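Side-chain contacts in malonate decarboxylase subunit alpha (Acinetobacter baumannii ATCC 17978, PDB 6MPR), which probably swaps the acetyl group on an acyl carrier protein for malonate, the transferase step in the breakdown of malonate to acetate and carbon dioxide: residues 46-51 with 72-77; 53-58 with 192-197. All coordinates share one frame; numbering follows the deposited sequence. Where two conformers were deposited one is given.

Interaction 1 of 2, residues 46-51 with 72-77; sequences QDIIKV and ADFLSR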
loop_
_atom_site.group_PDB
_atom_site.type_symbol
_atom_site.label_atom_id
_atom_site.label_comp_id
_atom_site.label_asym_id
_atom_site.label_seq_id
_atom_site.Cartn_x
_atom_site.Cartn_y
_atom_site.Cartn_z
ATOM N N GLN A 46 14.249 35.869 0.390
ATOM C CA GLN A 46 13.437 37.077 0.385
ATOM C C GLN A 46 12.445 37.118 -0.774
ATOM O O GLN A 46 11.490 37.899 -0.726
ATOM C CB GLN A 46 14.352 38.307 0.345
ATOM C CG GLN A 46 15.415 38.282 -0.755
ATOM C CD GLN A 46 16.699 37.552 -0.358
ATOM O OE1 GLN A 46 16.682 36.615 0.433
ATOM N NE2 GLN A 46 17.824 37.994 -0.924
ATOM N N ASP A 47 12.638 36.296 -1.807
ATOM C CA ASP A 47 11.840 36.392 -3.024
ATOM C C ASP A 47 10.801 35.286 -3.164
ATOM O O ASP A 47 10.257 35.096 -4.255
ATOM C CB ASP A 47 12.752 36.385 -4.252
ATOM C CG ASP A 47 13.720 37.548 -4.263
ATOM O OD1 ASP A 47 13.341 38.660 -3.825
ATOM O OD2 ASP A 47 14.863 37.349 -4.711
ATOM N N ILE A 48 10.499 34.570 -2.085
ATOM C CA ILE A 48 9.674 33.370 -2.186
ATOM C C ILE A 48 8.243 33.707 -2.606
ATOM O O ILE A 48 7.635 32.975 -3.392
ATOM C CB ILE A 48 9.723 32.591 -0.855
ATOM C CG1 ILE A 48 8.964 31.252 -0.959
ATOM C CG2 ILE A 48 9.184 33.430 0.307
ATOM C CD1 ILE A 48 9.531 30.297 -1.979
ATOM N N ILE A 49 7.684 34.818 -2.116
ATOM C CA ILE A 49 6.274 35.105 -2.395
ATOM C C ILE A 49 6.070 35.406 -3.873
ATOM O O ILE A 49 5.147 34.882 -4.508
ATOM C CB ILE A 49 5.759 36.254 -1.515
ATOM C CG1 ILE A 49 5.559 35.768 -0.077
ATOM C CG2 ILE A 49 4.445 36.796 -2.099
ATOM C CD1 ILE A 49 5.492 36.887 0.950
ATOM N N LYS A 50 6.940 36.231 -4.448
ATOM C CA LYS A 50 6.849 36.528 -5.870
ATOM C C LYS A 50 7.035 35.268 -6.699
ATOM O O LYS A 50 6.358 35.076 -7.714
ATOM C CB LYS A 50 7.886 37.584 -6.258
ATOM C CG LYS A 50 7.846 37.982 -7.726
ATOM C CD LYS A 50 6.651 38.885 -8.025
ATOM C CE LYS A 50 6.651 39.366 -9.464
ATOM N NZ LYS A 50 5.509 40.282 -9.727
ATOM N N VAL A 51 7.935 34.381 -6.271
ATOM C CA VAL A 51 8.165 33.172 -7.052
ATOM C C VAL A 51 6.964 32.226 -6.948
ATOM O O VAL A 51 6.575 31.597 -7.939
ATOM C CB VAL A 51 9.480 32.493 -6.618
ATOM C CG1 VAL A 51 9.601 31.122 -7.270
ATOM C CG2 VAL A 51 10.681 33.371 -6.998
ATOM N N ALA A 72 6.435 22.059 6.136
ATOM C CA ALA A 72 7.108 23.058 5.311
ATOM C C ALA A 72 6.511 24.426 5.650
ATOM O O ALA A 72 5.797 25.058 4.865
ATOM C CB ALA A 72 6.950 22.717 3.838
ATOM N N ASP A 73 6.788 24.878 6.868
ATOM C CA ASP A 73 6.024 26.018 7.382
ATOM C C ASP A 73 6.463 27.348 6.784
ATOM O O ASP A 73 5.664 28.291 6.739
ATOM C CB ASP A 73 6.095 26.071 8.910
ATOM C CG ASP A 73 7.477 26.400 9.433
ATOM O OD1 ASP A 73 8.417 25.581 9.258
ATOM O OD2 ASP A 73 7.630 27.496 10.017
ATOM N N PHE A 74 7.707 27.450 6.315
ATOM C CA PHE A 74 8.091 28.639 5.559
ATOM C C PHE A 74 7.287 28.738 4.269
ATOM O O PHE A 74 6.772 29.813 3.928
ATOM C CB PHE A 74 9.592 28.603 5.278
ATOM C CG PHE A 74 10.090 29.730 4.431
ATOM C CD1 PHE A 74 10.008 31.043 4.872
ATOM C CD2 PHE A 74 10.669 29.472 3.207
ATOM C CE1 PHE A 74 10.497 32.087 4.087
ATOM C CE2 PHE A 74 11.142 30.503 2.416
ATOM C CZ PHE A 74 11.060 31.810 2.862
ATOM N N LEU A 75 7.127 27.620 3.560
ATOM C CA LEU A 75 6.350 27.659 2.319
ATOM C C LEU A 75 4.871 27.902 2.594
ATOM O O LEU A 75 4.225 28.664 1.868
ATOM C CB LEU A 75 6.542 26.363 1.516
ATOM C CG LEU A 75 7.958 26.086 1.007
ATOM C CD1 LEU A 75 8.023 24.763 0.203
ATOM C CD2 LEU A 75 8.488 27.260 0.196
ATOM N N SER A 76 4.318 27.282 3.643
ATOM C CA SER A 76 2.901 27.493 3.935
ATOM C C SER A 76 2.639 28.914 4.425
ATOM O O SER A 76 1.657 29.534 4.003
ATOM C CB SER A 76 2.389 26.451 4.938
ATOM O OG SER A 76 3.117 26.476 6.155
ATOM N N ARG A 77 3.507 29.462 5.291
ATOM C CA ARG A 77 3.335 30.853 5.715
ATOM C C ARG A 77 3.466 31.797 4.528
ATOM O O ARG A 77 2.738 32.798 4.431
ATOM C CB ARG A 77 4.353 31.224 6.804
ATOM C CG ARG A 77 4.068 30.613 8.178
ATOM C CD ARG A 77 5.084 31.073 9.238
ATOM N NE ARG A 77 6.314 30.272 9.232
ATOM C CZ ARG A 77 7.492 30.723 8.798
ATOM N NH1 ARG A 77 7.607 31.962 8.337
ATOM N NH2 ARG A 77 8.566 29.940 8.830
#
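Ile48, in the first turn of helix 48-55, meets Phe74 and Leu75 of helix 73-79 with both arms of its branched side chain. The short arm ends at CG2, which lies 3.6 Å from Phe74 CZ and approaches the ring obliquely at its far end. Ile48 CB follows behind at 4.0 Å from Phe74 CZ, and the two side chains run past each other in opposite directions. In the long arm, chi1 of -175° sets CG1 anti to the backbone N, and a bend at chi2 brings CD1 to 3.9 Å from Leu75 CD2, where isoleucine and leucine cross at about a right angle. A beta-branched residue suits the place because one position serves two neighbours. Each helix lies in a beta-alpha-beta crossover of the parallel sheet: helix 48-55 joins strand 42-43 to strand 61-64, and helix 73-79 joins strand 61-64 to strand 90-94. Val223 of strand 221-224 is touched by all three side chains. Further along the first segment, Lys50 O receives the hydroxyl of Thr54, and Val51 N bonds to Asp47 O. On helix 73-79 a salt bridge accompanies this apolar contact. Arg77 grips Asp73 one turn earlier side-on, with two hydrogen bonds to the same OD2: NH2 at 2.9 Å, the straighter (156°), and NE at 3.2 Å (141°). That oxygen lies in the guanidinium plane, yet both nitrogens approach from one face of the carboxylate. Asp73 OD1 accepts from Tyr230 N, and Arg77 NH1 has a second carboxylate in Asp226.

Interaction 2 of 2, residues 53-58 with 192-197; sequences ETLITP and DGIVIV
In the crossover that carries the chain from strand 42-43 to strand 61-64, the last turn of helix 48-55 rests on strand 194-199, with Leu55 facing Ile194 and Ile196. The closest backbone approach is between Leu55 CA and Ile194 CA, 7.5 Å apart, a distance spanned by the side chains of the two residues. Leucine, forked at its end, divides its methyls between two residues of the strand: CD1 reaches Ile196 CD1 at 3.7 Å, and CD2 reaches Ile194 CD1 at 4.2 Å. Its side chain lies about perpendicular to that of Ile194 and at a slant to that of Ile196. Both isoleucines place CG1 anti to the carbonyl carbon (chi1 -61° in Ile194, -57° in Ile196) and keep chi2 extended, so that each CD1 stretches out to the helix. Residues 194 and 196 share one side of the strand by the alternation of an extended chain, while Val195 turns its side chain to Ile185 and Ala188 of helix 181-189. Strand 194-199 is thus covered by helices on both faces, as in a Rossmann-like alpha/beta/alpha sandwich. Beta-branched side chains favour such an extended backbone, and its edges are engaged by Val159 on one flank and Tyr221 on the other. Ile194 CD1 also comes to 3.7 Å from Leu55 O, a van der Waals contact of the methyl with the carbonyl oxygen in the last turn of the helix. There Ile56 leaves helical geometry, its side chain touching Val158 and Leu87, while Leu55 also touches Ala34 of helix 22-34.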
loop_
_atom_site.group_PDB
_atom_site.type_symbol
_atom_site.label_atom_id
_atom_site.label_comp_id
_atom_site.label_asym_id
_atom_site.label_seq_id
_atom_site.Cartn_x
_atom_site.Cartn_y
_atom_site.Cartn_z
ATOM N N GLU A 53 3.854 33.165 -6.618
ATOM C CA GLU A 53 2.873 33.782 -7.507
ATOM C C GLU A 53 3.200 33.597 -8.984
ATOM O O GLU A 53 2.347 33.882 -9.835
ATOM C CB GLU A 53 2.776 35.274 -7.191
ATOM C CG GLU A 53 2.114 35.577 -5.861
ATOM C CD GLU A 53 2.197 37.040 -5.483
ATOM O OE1 GLU A 53 1.527 37.421 -4.498
ATOM O OE2 GLU A 53 2.914 37.812 -6.171
ATOM N N THR A 54 4.420 33.183 -9.302
ATOM C CA THR A 54 4.850 32.947 -10.674
ATOM C C THR A 54 4.697 31.485 -11.063
ATOM O O THR A 54 4.319 31.177 -12.199
ATOM C CB THR A 54 6.320 33.366 -10.843
ATOM O OG1 THR A 54 6.486 34.714 -10.412
ATOM C CG2 THR A 54 6.773 33.229 -12.293
ATOM N N LEU A 55 4.994 30.572 -10.138
ATOM C CA LEU A 55 5.004 29.142 -10.428
ATOM C C LEU A 55 3.645 28.478 -10.232
ATOM O O LEU A 55 3.380 27.430 -10.840
ATOM C CB LEU A 55 6.037 28.438 -9.544
ATOM C CG LEU A 55 7.482 28.851 -9.816
ATOM C CD1 LEU A 55 8.386 28.189 -8.822
ATOM C CD2 LEU A 55 7.882 28.466 -11.231
ATOM N N ILE A 56 2.801 29.035 -9.380
ATOM C CA ILE A 56 1.482 28.474 -9.093
ATOM C C ILE A 56 0.451 29.236 -9.905
ATOM O O ILE A 56 0.595 30.444 -10.144
ATOM C CB ILE A 56 1.158 28.535 -7.587
ATOM C CG1 ILE A 56 2.264 27.870 -6.762
ATOM C CG2 ILE A 56 -0.199 27.885 -7.292
ATOM C CD1 ILE A 56 2.029 27.992 -5.278
ATOM N N THR A 57 -0.568 28.523 -10.379
ATOM C CA THR A 57 -1.642 29.036 -11.221
ATOM C C THR A 57 -2.975 28.792 -10.517
ATOM O O THR A 57 -3.122 27.768 -9.839
ATOM C CB THR A 57 -1.626 28.319 -12.586
ATOM O OG1 THR A 57 -0.293 28.336 -13.115
ATOM C CG2 THR A 57 -2.561 28.979 -13.609
ATOM N N PRO A 58 -3.957 29.679 -10.659
ATOM C CA PRO A 58 -5.261 29.417 -10.037
ATOM C C PRO A 58 -5.821 28.072 -10.480
ATOM O O PRO A 58 -5.661 27.655 -11.632
ATOM C CB PRO A 58 -6.129 30.576 -10.532
ATOM C CG PRO A 58 -5.171 31.660 -10.834
ATOM C CD PRO A 58 -3.907 31.005 -11.301
ATOM N N ASP A 192 5.460 16.665 -15.106
ATOM C CA ASP A 192 5.671 18.090 -15.328
ATOM C C ASP A 192 4.881 18.941 -14.339
ATOM O O ASP A 192 4.383 20.015 -14.682
ATOM C CB ASP A 192 5.361 18.456 -16.781
ATOM C CG ASP A 192 6.468 18.006 -17.716
ATOM O OD1 ASP A 192 7.549 18.642 -17.709
ATOM O OD2 ASP A 192 6.282 16.988 -18.405
ATOM N N GLY A 193 4.753 18.445 -13.094
ATOM C CA GLY A 193 4.425 19.292 -11.971
ATOM C C GLY A 193 5.646 20.090 -11.552
ATOM O O GLY A 193 6.744 19.914 -12.080
ATOM N N ILE A 194 5.453 21.000 -10.602
ATOM C CA ILE A 194 6.541 21.854 -10.123
ATOM C C ILE A 194 6.791 21.559 -8.646
ATOM O O ILE A 194 5.867 21.626 -7.823
ATOM C CB ILE A 194 6.230 23.338 -10.375
ATOM C CG1 ILE A 194 6.077 23.561 -11.889
ATOM C CG2 ILE A 194 7.322 24.217 -9.766
ATOM C CD1 ILE A 194 5.814 24.971 -12.285
ATOM N N VAL A 195 8.036 21.213 -8.316
ATOM C CA VAL A 195 8.416 20.748 -6.980
ATOM C C VAL A 195 9.327 21.809 -6.380
ATOM O O VAL A 195 10.384 22.120 -6.942
ATOM C CB VAL A 195 9.102 19.373 -7.043
ATOM C CG1 VAL A 195 9.635 18.909 -5.667
ATOM C CG2 VAL A 195 8.129 18.300 -7.617
ATOM N N ILE A 196 8.911 22.377 -5.251
ATOM C CA ILE A 196 9.694 23.366 -4.519
ATOM C C ILE A 196 9.955 22.814 -3.130
ATOM O O ILE A 196 9.012 22.445 -2.427
ATOM C CB ILE A 196 8.965 24.717 -4.424
ATOM C CG1 ILE A 196 8.634 25.245 -5.822
ATOM C CG2 ILE A 196 9.813 25.719 -3.633
ATOM C CD1 ILE A 196 7.514 26.226 -5.826
ATOM N N VAL A 197 11.222 22.782 -2.723
ATOM C CA VAL A 197 11.614 22.228 -1.426
ATOM C C VAL A 197 12.281 23.328 -0.602
ATOM O O VAL A 197 13.327 23.864 -0.991
ATOM C CB VAL A 197 12.550 21.015 -1.579
ATOM C CG1 VAL A 197 12.789 20.342 -0.224
ATOM C CG2 VAL A 197 11.962 20.008 -2.575
#

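Both contacts use helix 48-55, interaction 1 its first turn and interaction 2 its last, and their centres are 12 Å apart. They adjoin directly, for Leu75 CD1 of the first lies 3.6 Å from Ile196 O of the second. Along the chain the segments alternate: 46-51, 53-58, 72-77, then 192-197. The helix thus contacts both a neighbour close in sequence, helix 73-79, and a strand more than 130 residues on, 194-199, an interior strand of the same parallel sheet. Residues far apart in sequence meet in one parallel alpha/beta unit, consistent with the Rossmann-like clan of the family, about 27 to 28 Å from the chain's centre.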